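GH5 (Bacteroidetes bacterium AC2a, PDB 4YHG) probably hydrolyses beta-1,4-glucosidic bonds in cellulose as a family 5 endoglucanase, binding glucan chains in a pocket of its beta-alpha barrel. Local coordinates at residues 162-167 with 213-218; 238-243 with 291-296. The protein carries 1 engineered substitution. All coordinates share one frame; numbering follows the deposited sequence.

Interaction 1: 162-167 with 213-218; sequences LNAIQD and GYVCNP. Engineered in segment 162-167: Ala164 (natural residue Glu). With BGC (beta-D-glucopyranose), chain C.
The backbone carbonyl of Ile165 serves two parts of the opposite loop: its O accepts a hydrogen bond from Val215 N (2.9 Å, N-H...O angle 151°) and sits over the centre of the Tyr214 ring, 3.8 Å above its plane. Both segments are loops of the TIM barrel, following strands 157-160 and 209-212. The ring reaches this place because CG of Tyr214 lies opposite its own backbone N (chi1 -163°), which carries OH onward to Asp167. There Asp167 N donates a weak, bent bond to Tyr214 OH, whose stronger partner is Gln182 in helix 181-199. Replacing Tyr214 with an alanine would probably leave Asp167 N and Gln182 without their shared hydroxyl and open a gap beside Gln166 CB, which packs 3.7 Å from ring atom CE1. One water joins the loops, donating to Asn163 O and Gly213 O and accepting from Ile165 N. Ala164, whose CB rests 3.9 Å from Cys216 SG, is an engineered replacement for a glutamate that, following Asn163 after the fourth strand, matches the Asn-Glu pair of clan GH-A and is probably the acid/base. Asn163 ND2 gives O2 of the glucose an almost straight hydrogen bond of 2.9 Å at 173°.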
loop_
_atom_site.group_PDB
_atom_site.type_symbol
_atom_site.label_atom_id
_atom_site.label_comp_id
_atom_site.label_asym_id
_atom_site.label_seq_id
_atom_site.Cartn_x
_atom_site.Cartn_y
_atom_site.Cartn_z
ATOM N N LEU A 162 -4.265 -2.926 -8.630
ATOM C CA LEU A 162 -3.089 -2.259 -9.220
ATOM C C LEU A 162 -2.374 -1.526 -8.125
ATOM O O LEU A 162 -2.920 -1.362 -7.065
ATOM C CB LEU A 162 -3.542 -1.226 -10.257
ATOM C CG LEU A 162 -4.233 -1.813 -11.468
ATOM C CD1 LEU A 162 -5.050 -0.753 -12.171
ATOM C CD2 LEU A 162 -3.183 -2.407 -12.388
ATOM N N ASN A 163 -1.171 -1.052 -8.386
ATOM C CA ASN A 163 -0.457 -0.260 -7.396
ATOM C C ASN A 163 -0.594 1.259 -7.594
ATOM O O ASN A 163 -1.626 1.819 -7.282
ATOM C CB ASN A 163 1.008 -0.687 -7.326
ATOM C CG ASN A 163 1.761 0.023 -6.218
ATOM O OD1 ASN A 163 1.231 0.237 -5.130
ATOM N ND2 ASN A 163 2.988 0.385 -6.490
ATOM N N ALA A 164 0.432 1.914 -8.115
ATOM C CA ALA A 164 0.484 3.382 -8.193
ATOM C C ALA A 164 0.709 3.749 -9.654
ATOM O O ALA A 164 1.843 3.816 -10.138
ATOM C CB ALA A 164 1.599 3.933 -7.306
ATOM N N ILE A 165 -0.387 3.939 -10.367
ATOM C CA ILE A 165 -0.321 4.131 -11.797
ATOM C C ILE A 165 -0.193 5.627 -12.083
ATOM O O ILE A 165 -0.851 6.439 -11.428
ATOM C CB ILE A 165 -1.567 3.530 -12.489
ATOM C CG1 ILE A 165 -1.719 2.044 -12.140
ATOM C CG2 ILE A 165 -1.472 3.684 -13.995
ATOM C CD1 ILE A 165 -0.543 1.159 -12.545
ATOM N N GLN A 166 0.659 5.981 -13.053
ATOM C CA GLN A 166 0.985 7.390 -13.336
ATOM C C GLN A 166 1.756 7.558 -14.646
ATOM O O GLN A 166 2.083 6.574 -15.301
ATOM C CB GLN A 166 1.787 7.999 -12.179
ATOM C CG GLN A 166 3.035 7.210 -11.803
ATOM C CD GLN A 166 4.188 8.090 -11.357
ATOM O OE1 GLN A 166 4.397 9.194 -11.886
ATOM N NE2 GLN A 166 4.960 7.600 -10.397
ATOM N N ASP A 167 2.047 8.801 -15.021
ATOM C CA ASP A 167 2.755 9.077 -16.294
ATOM C C ASP A 167 4.246 9.473 -16.155
ATOM O O ASP A 167 4.913 9.717 -17.163
ATOM C CB ASP A 167 2.001 10.127 -17.121
ATOM C CG ASP A 167 1.976 11.505 -16.471
ATOM O OD1 ASP A 167 2.328 11.666 -15.280
ATOM O OD2 ASP A 167 1.579 12.445 -17.169
ATOM N N GLY A 213 -6.658 5.051 -6.767
ATOM C CA GLY A 213 -6.751 6.190 -7.677
ATOM C C GLY A 213 -5.370 6.591 -8.181
ATOM O O GLY A 213 -4.376 5.877 -7.962
ATOM N N TYR A 214 -5.311 7.724 -8.879
ATOM C CA TYR A 214 -4.087 8.133 -9.566
ATOM C C TYR A 214 -2.887 8.245 -8.597
ATOM O O TYR A 214 -2.983 8.862 -7.559
ATOM C CB TYR A 214 -4.296 9.444 -10.350
ATOM C CG TYR A 214 -3.218 9.701 -11.396
ATOM C CD1 TYR A 214 -1.959 10.230 -11.040
ATOM C CD2 TYR A 214 -3.436 9.405 -12.724
ATOM C CE1 TYR A 214 -0.965 10.444 -11.995
ATOM C CE2 TYR A 214 -2.460 9.628 -13.681
ATOM C CZ TYR A 214 -1.228 10.142 -13.317
ATOM O OH TYR A 214 -0.281 10.339 -14.294
ATOM N N VAL A 215 -1.780 7.599 -8.957
ATOM C CA VAL A 215 -0.549 7.523 -8.143
ATOM C C VAL A 215 -0.798 7.308 -6.637
ATOM O O VAL A 215 0.026 7.644 -5.807
ATOM C CB VAL A 215 0.412 8.726 -8.442
ATOM C CG1 VAL A 215 0.058 9.977 -7.630
ATOM C CG2 VAL A 215 1.860 8.322 -8.197
ATOM N N CYS A 216 -1.928 6.693 -6.305
ATOM C CA CYS A 216 -2.313 6.459 -4.914
ATOM C C CYS A 216 -2.414 7.727 -4.059
ATOM O O CYS A 216 -2.278 7.664 -2.834
ATOM C CB CYS A 216 -1.351 5.468 -4.242
ATOM S SG CYS A 216 -1.486 3.786 -4.872
ATOM N N ASN A 217 -2.665 8.858 -4.709
ATOM C CA ASN A 217 -2.776 10.128 -4.033
ATOM C C ASN A 217 -4.199 10.240 -3.489
ATOM O O ASN A 217 -5.143 10.145 -4.255
ATOM C CB ASN A 217 -2.485 11.275 -5.007
ATOM C CG ASN A 217 -2.581 12.643 -4.348
ATOM O OD1 ASN A 217 -3.602 13.317 -4.437
ATOM N ND2 ASN A 217 -1.518 13.050 -3.678
ATOM N N PRO A 218 -4.354 10.430 -2.163
ATOM C CA PRO A 218 -5.696 10.571 -1.542
ATOM C C PRO A 218 -6.623 11.588 -2.207
ATOM O O PRO A 218 -7.779 11.267 -2.460
ATOM C CB PRO A 218 -5.375 11.005 -0.115
ATOM C CG PRO A 218 -4.043 10.384 0.166
ATOM C CD PRO A 218 -3.288 10.349 -1.140
HETATM C C2 BGC C . 5.795 2.340 -4.253
HETATM C C3 BGC C . 6.875 1.561 -3.450
HETATM C C4 BGC C . 8.029 2.538 -3.143
HETATM C C5 BGC C . 7.475 3.647 -2.262
HETATM C C6 BGC C . 8.555 4.512 -1.607
HETATM C C1 BGC C . 5.444 3.732 -3.633
HETATM O O1 BGC C . 4.725 4.582 -4.566
HETATM O O2 BGC C . 4.606 1.538 -4.377
HETATM O O3 BGC C . 7.312 0.368 -4.162
HETATM O O4 BGC C . 9.179 1.932 -2.543
HETATM O O5 BGC C . 6.613 4.431 -3.118
HETATM O O6 BGC C . 9.201 5.285 -2.621
HETATM O O HOH W 1 -2.748 4.022 -8.998
#

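Interaction 2: 238-243 with 291-296; sequences VAVHSY and VYFGEF. With BGC (beta-D-glucopyranose), chain C.
Neighbouring parallel strands of the barrel wall, 236-242 and 291-296, meet here and carry part of the glycan pocket at their C-terminal ends. Tyr292 N bonds to Val238 O, Val240 N to Tyr292 O at 3.1 Å, and Gly294 N to Val240 O at 2.8 Å; at the corner formed by Gly294 and Glu295, Ser242 N bonds to Glu295 O. Outside the barrel, Val240 CG2 sits over the Phe293 ring, 3.6 Å from its centroid in a CH-pi contact. Ala239 and Tyr292 face the barrel interior; Ala239 CA lies over a face of the Tyr292 ring, whose hydroxyl bonds to Glu160. Ending the seventh strand, Glu295 is probably the catalytic nucleophile, as in other retaining family 5 enzymes of clan GH-A; its OE1, 3.1 Å from glucose C1, is consistent with this. Glu295 CB stands 3.7 Å from the centroid of the His241 ring, and the extended chain beyond CG (chi2 179°) lays the carboxylate over the imidazole, their planes 19° apart. OE1 accepts a bond from Tyr243 OH, modelled at 2.5 Å, a length that is doubtful, whereas OE2 takes the hydrogen bond from glucose O2 at 2.7 Å and a salt bridge from Arg59.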
loop_
_atom_site.group_PDB
_atom_site.type_symbol
_atom_site.label_atom_id
_atom_site.label_comp_id
_atom_site.label_asym_id
_atom_site.label_seq_id
_atom_site.Cartn_x
_atom_site.Cartn_y
_atom_site.Cartn_z
ATOM N N VAL A 238 -11.053 1.227 -0.732
ATOM C CA VAL A 238 -10.229 2.199 -1.417
ATOM C C VAL A 238 -8.786 2.121 -0.889
ATOM O O VAL A 238 -8.538 2.265 0.317
ATOM C CB VAL A 238 -10.802 3.611 -1.280
ATOM C CG1 VAL A 238 -9.865 4.624 -1.927
ATOM C CG2 VAL A 238 -12.172 3.707 -1.944
ATOM N N ALA A 239 -7.841 1.908 -1.802
ATOM C CA ALA A 239 -6.440 1.843 -1.431
ATOM C C ALA A 239 -5.784 3.171 -1.715
ATOM O O ALA A 239 -5.967 3.714 -2.791
ATOM C CB ALA A 239 -5.738 0.747 -2.194
ATOM N N VAL A 240 -5.040 3.696 -0.738
ATOM C CA VAL A 240 -4.294 4.950 -0.890
ATOM C C VAL A 240 -2.911 4.742 -0.272
ATOM O O VAL A 240 -2.699 3.744 0.394
ATOM C CB VAL A 240 -4.994 6.132 -0.199
ATOM C CG1 VAL A 240 -6.220 6.590 -0.966
ATOM C CG2 VAL A 240 -5.371 5.791 1.226
ATOM N N HIS A 241 -1.982 5.653 -0.547
ATOM C CA HIS A 241 -0.659 5.685 0.070
ATOM C C HIS A 241 -0.426 7.074 0.628
ATOM O O HIS A 241 -0.956 8.032 0.094
ATOM C CB HIS A 241 0.476 5.491 -0.942
ATOM C CG HIS A 241 0.523 4.148 -1.578
ATOM N ND1 HIS A 241 1.455 3.829 -2.543
ATOM C CD2 HIS A 241 -0.221 3.039 -1.391
ATOM C CE1 HIS A 241 1.264 2.586 -2.941
ATOM N NE2 HIS A 241 0.260 2.082 -2.250
ATOM N N SER A 242 0.414 7.188 1.653
ATOM C CA SER A 242 0.870 8.500 2.081
ATOM C C SER A 242 2.197 8.439 2.753
ATOM O O SER A 242 2.360 7.721 3.752
ATOM C CB SER A 242 -0.110 9.150 3.052
ATOM O OG SER A 242 0.434 10.364 3.568
ATOM N N TYR A 243 3.136 9.206 2.199
ATOM C CA TYR A 243 4.424 9.470 2.833
ATOM C C TYR A 243 4.524 10.986 3.089
ATOM O O TYR A 243 5.568 11.586 2.862
ATOM C CB TYR A 243 5.552 9.002 1.906
ATOM C CG TYR A 243 5.555 7.517 1.605
ATOM C CD1 TYR A 243 6.234 6.621 2.431
ATOM C CD2 TYR A 243 4.900 7.003 0.492
ATOM C CE1 TYR A 243 6.255 5.258 2.155
ATOM C CE2 TYR A 243 4.913 5.645 0.213
ATOM C CZ TYR A 243 5.596 4.769 1.050
ATOM O OH TYR A 243 5.617 3.404 0.786
ATOM N N VAL A 291 -11.485 2.285 3.624
ATOM C CA VAL A 291 -10.259 2.844 3.098
ATOM C C VAL A 291 -9.111 2.201 3.855
ATOM O O VAL A 291 -9.200 2.043 5.060
ATOM C CB VAL A 291 -10.204 4.373 3.360
ATOM C CG1 VAL A 291 -8.860 4.987 2.927
ATOM C CG2 VAL A 291 -11.367 5.077 2.697
ATOM N N TYR A 292 -8.032 1.849 3.175
ATOM C CA TYR A 292 -6.793 1.487 3.866
ATOM C C TYR A 292 -5.583 2.144 3.208
ATOM O O TYR A 292 -5.624 2.483 2.030
ATOM C CB TYR A 292 -6.603 -0.044 3.903
ATOM C CG TYR A 292 -6.328 -0.688 2.551
ATOM C CD1 TYR A 292 -7.372 -1.017 1.694
ATOM C CD2 TYR A 292 -5.038 -0.975 2.149
ATOM C CE1 TYR A 292 -7.118 -1.597 0.460
ATOM C CE2 TYR A 292 -4.776 -1.552 0.936
ATOM C CZ TYR A 292 -5.813 -1.859 0.079
ATOM O OH TYR A 292 -5.565 -2.435 -1.155
ATOM N N PHE A 293 -4.518 2.353 3.973
ATOM C CA PHE A 293 -3.270 2.846 3.399
ATOM C C PHE A 293 -2.489 1.596 3.083
ATOM O O PHE A 293 -2.089 0.861 3.993
ATOM C CB PHE A 293 -2.526 3.813 4.357
ATOM C CG PHE A 293 -3.113 5.234 4.360
ATOM C CD1 PHE A 293 -4.194 5.555 5.185
ATOM C CD2 PHE A 293 -2.650 6.195 3.482
ATOM C CE1 PHE A 293 -4.768 6.827 5.168
ATOM C CE2 PHE A 293 -3.211 7.449 3.454
ATOM C CZ PHE A 293 -4.273 7.768 4.302
ATOM N N GLY A 294 -2.357 1.307 1.793
ATOM C CA GLY A 294 -1.529 0.197 1.331
ATOM C C GLY A 294 -0.074 0.433 1.698
ATOM O O GLY A 294 0.683 -0.521 1.936
ATOM N N GLU A 295 0.318 1.707 1.709
ATOM C CA GLU A 295 1.653 2.107 2.117
ATOM C C GLU A 295 1.597 3.447 2.851
ATOM O O GLU A 295 0.920 4.378 2.407
ATOM C CB GLU A 295 2.573 2.269 0.916
ATOM C CG GLU A 295 2.799 1.021 0.074
ATOM C CD GLU A 295 3.708 1.292 -1.112
ATOM O OE1 GLU A 295 4.421 2.333 -1.098
ATOM O OE2 GLU A 295 3.738 0.469 -2.049
ATOM N N PHE A 296 2.279 3.511 3.992
ATOM C CA PHE A 296 2.579 4.742 4.685
ATOM C C PHE A 296 3.889 4.510 5.411
ATOM O O PHE A 296 4.293 3.373 5.584
ATOM C CB PHE A 296 1.483 5.120 5.670
ATOM C CG PHE A 296 1.587 4.453 7.008
ATOM C CD1 PHE A 296 1.224 3.127 7.172
ATOM C CD2 PHE A 296 2.019 5.166 8.120
ATOM C CE1 PHE A 296 1.289 2.515 8.423
ATOM C CE2 PHE A 296 2.123 4.568 9.371
ATOM C CZ PHE A 296 1.750 3.234 9.531
HETATM C C2 BGC C . 5.795 2.340 -4.253
HETATM C C3 BGC C . 6.875 1.561 -3.450
HETATM C C4 BGC C . 8.029 2.538 -3.143
HETATM C C5 BGC C . 7.475 3.647 -2.262
HETATM C C6 BGC C . 8.555 4.512 -1.607
HETATM C C1 BGC C . 5.444 3.732 -3.633
HETATM O O1 BGC C . 4.725 4.582 -4.566
HETATM O O2 BGC C . 4.606 1.538 -4.377
HETATM O O3 BGC C . 7.312 0.368 -4.162
HETATM O O4 BGC C . 9.179 1.932 -2.543
HETATM O O5 BGC C . 6.613 4.431 -3.118
HETATM O O6 BGC C . 9.201 5.285 -2.621
#

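How the interactions relate
Along the chain, interaction 1 closes before interaction 2 opens, and their centres lie 10 Å apart. Interaction 1 links the loops that follow the fourth and fifth strands of the eight-stranded barrel; interaction 2 pairs the sixth and seventh, so together they follow a continuous arc of the wall. The seam between them is at His241: its backbone N probably hydrogen-bonds to Cys216 O (3.1 Å), and its ring atom CE1 packs against Asn163 OD1 (3.2 Å). Arg59 also spans both, weakly bonded to Asn163 and salt-bridged to Glu295. Both contacts hold the same glucose, to which His103 also hydrogen-bonds, so these loops and strand ends build one side of the pocket.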